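Local coordinates for Bak protein (Grouper iridovirus, PDB 5VMN) that is a viral Bcl-2 protein that inhibits apoptosis of the host cell by exclusively sequestering Bim, at residues G115-V118 and T119-S122. Numbering follows the deposited sequence.
Sequences GGWV and TCAS. With NO3 (nitrate ion), chain G.
Thr119 folds its hydroxyl back onto the carbonyl of Gly115, OG1 to O 2.8 Å, approaching from above the carbonyl plane, while its amide N adds a weak bond to the same oxygen. A chi1 of -71° sets OG1 beside its own backbone N and turns it to this carbonyl, four residues earlier. Gly115 and Gly116, both at positive phi, form the turn leading into the helix. Gly116 O serves two donors: Cys120 N, 3.3 Å away, makes the alpha-helical i+4 bond and lies in the carbonyl plane, whereas Thr119 N, at 3.0 Å, makes a more bent i+3 bond (132°) from well above it. Ala121 N gives Trp117 O a nearly straight bond of 2.8 Å. Ser122 OG bonds Val118 O at 2.8 Å, repeating the i-4 hydroxyl-to-carbonyl habit of helical serine and threonine; Ser122 N bonds Thr119 O and only weakly Val118 O. The NE1 N-H of Trp117 donates to O3 of a nitrate, most likely from the crystallisation solution, at the indole edge; Ile9 N also holds the ion. Helix 116-122, the last modelled in this Bcl-2-family chain, packs Trp117 and Cys120 against helices 68-84 and 22-37, where Gln30 NE2 is hydrogen-bonded to Cys120 O, and the indole meets Phe102 of helix 88-103 edge-to-face.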
ATOM      1  N   GLY A 115       3.206 -10.693  11.792  1.00 30.26           N
ATOM      2  CA  GLY A 115       4.640 -10.696  11.585  1.00 34.77           C
ATOM      3  C   GLY A 115       5.246  -9.386  11.140  1.00 31.52           C
ATOM      4  O   GLY A 115       6.465  -9.322  10.943  1.00 31.08           O
ATOM      5  N   GLY A 116       4.444  -8.337  10.987  1.00 31.68           N
ATOM      6  CA  GLY A 116       4.956  -7.045  10.591  1.00 31.41           C
ATOM      7  C   GLY A 116       5.342  -7.002   9.121  1.00 32.13           C
ATOM      8  O   GLY A 116       5.324  -7.998   8.400  1.00 25.87           O
ATOM      9  N   TRP A 117       5.710  -5.806   8.677  1.00 30.95           N
ATOM     10  CA  TRP A 117       6.148  -5.652   7.292  1.00 27.44           C
ATOM     11  C   TRP A 117       7.393  -6.475   6.993  1.00 27.39           C
ATOM     12  O   TRP A 117       7.605  -6.866   5.838  1.00 28.03           O
ATOM     13  CB  TRP A 117       6.425  -4.185   6.991  1.00 26.70           C
ATOM     14  CG  TRP A 117       5.184  -3.349   6.934  1.00 25.35           C
ATOM     15  CD1 TRP A 117       4.669  -2.552   7.921  1.00 28.72           C
ATOM     16  CD2 TRP A 117       4.289  -3.242   5.827  1.00 24.81           C
ATOM     17  NE1 TRP A 117       3.515  -1.961   7.492  1.00 28.66           N
ATOM     18  CE2 TRP A 117       3.268  -2.354   6.204  1.00 23.44           C
ATOM     19  CE3 TRP A 117       4.270  -3.785   4.546  1.00 27.05           C
ATOM     20  CZ2 TRP A 117       2.229  -2.007   5.347  1.00 24.60           C
ATOM     21  CZ3 TRP A 117       3.210  -3.439   3.692  1.00 28.64           C
ATOM     22  CH2 TRP A 117       2.216  -2.556   4.108  1.00 26.40           C
ATOM     23  N   VAL A 118       8.241  -6.741   7.996  1.00 27.13           N
ATOM     24  CA  VAL A 118       9.418  -7.564   7.735  1.00 28.05           C
ATOM     25  C   VAL A 118       8.982  -8.944   7.283  1.00 30.52           C
ATOM     26  O   VAL A 118       9.648  -9.571   6.452  1.00 32.55           O
ATOM     27  CB  VAL A 118      10.355  -7.659   8.958  1.00 29.51           C
ATOM     28  CG1 VAL A 118      11.468  -8.729   8.752  1.00 34.50           C
ATOM     29  CG2 VAL A 118      10.989  -6.325   9.225  1.00 34.40           C
ATOM     30  N   THR A 119       7.866  -9.439   7.807  1.00 29.91           N
ATOM     31  CA  THR A 119       7.411 -10.757   7.387  1.00 32.77           C
ATOM     32  C   THR A 119       6.857 -10.681   5.973  1.00 29.39           C
ATOM     33  O   THR A 119       7.090 -11.586   5.166  1.00 35.02           O
ATOM     34  CB  THR A 119       6.382 -11.305   8.379  1.00 35.00           C
ATOM     35  OG1 THR A 119       7.052 -11.645   9.587  1.00 33.13           O
ATOM     36  CG2 THR A 119       5.691 -12.558   7.852  1.00 40.51           C
ATOM     37  N   CYS A 120       6.152  -9.592   5.649  1.00 26.47           N
ATOM     38  CA  CYS A 120       5.734  -9.346   4.272  1.00 25.26           C
ATOM     39  C   CYS A 120       6.932  -9.323   3.336  1.00 34.74           C
ATOM     40  O   CYS A 120       6.925  -9.954   2.273  1.00 33.58           O
ATOM     41  CB  CYS A 120       4.988  -8.029   4.182  1.00 26.49           C
ATOM     42  SG  CYS A 120       4.272  -7.757   2.501  1.00 29.16           S
ATOM     43  N   ALA A 121       7.962  -8.579   3.710  1.00 28.85           N
ATOM     44  CA  ALA A 121       9.152  -8.491   2.876  1.00 31.20           C
ATOM     45  C   ALA A 121       9.793  -9.848   2.674  1.00 38.66           C
ATOM     46  O   ALA A 121      10.494 -10.058   1.682  1.00 40.71           O
ATOM     47  CB  ALA A 121      10.169  -7.544   3.504  1.00 33.32           C
ATOM     48  N   SER A 122       9.592 -10.774   3.607  1.00 32.20           N
ATOM     49  CA  SER A 122      10.298 -12.031   3.584  1.00 31.43           C
ATOM     50  C   SER A 122       9.535 -13.153   2.885  1.00 35.30           C
ATOM     51  O   SER A 122      10.080 -14.251   2.737  1.00 37.42           O
ATOM     52  CB  SER A 122      10.622 -12.476   5.023  1.00 38.50           C
ATOM     53  OG  SER A 122      11.458 -11.517   5.680  1.00 38.62           O
TER
HETATM   54  N   NO3 G 206       2.216   1.271   8.261  1.00 72.90           N
HETATM   55  O1  NO3 G 206       1.724   2.409   8.513  1.00 75.37           O
HETATM   56  O2  NO3 G 206       3.366   1.201   7.748  1.00 71.76           O
HETATM   57  O3  NO3 G 206       1.567   0.210   8.516  1.00 53.24           O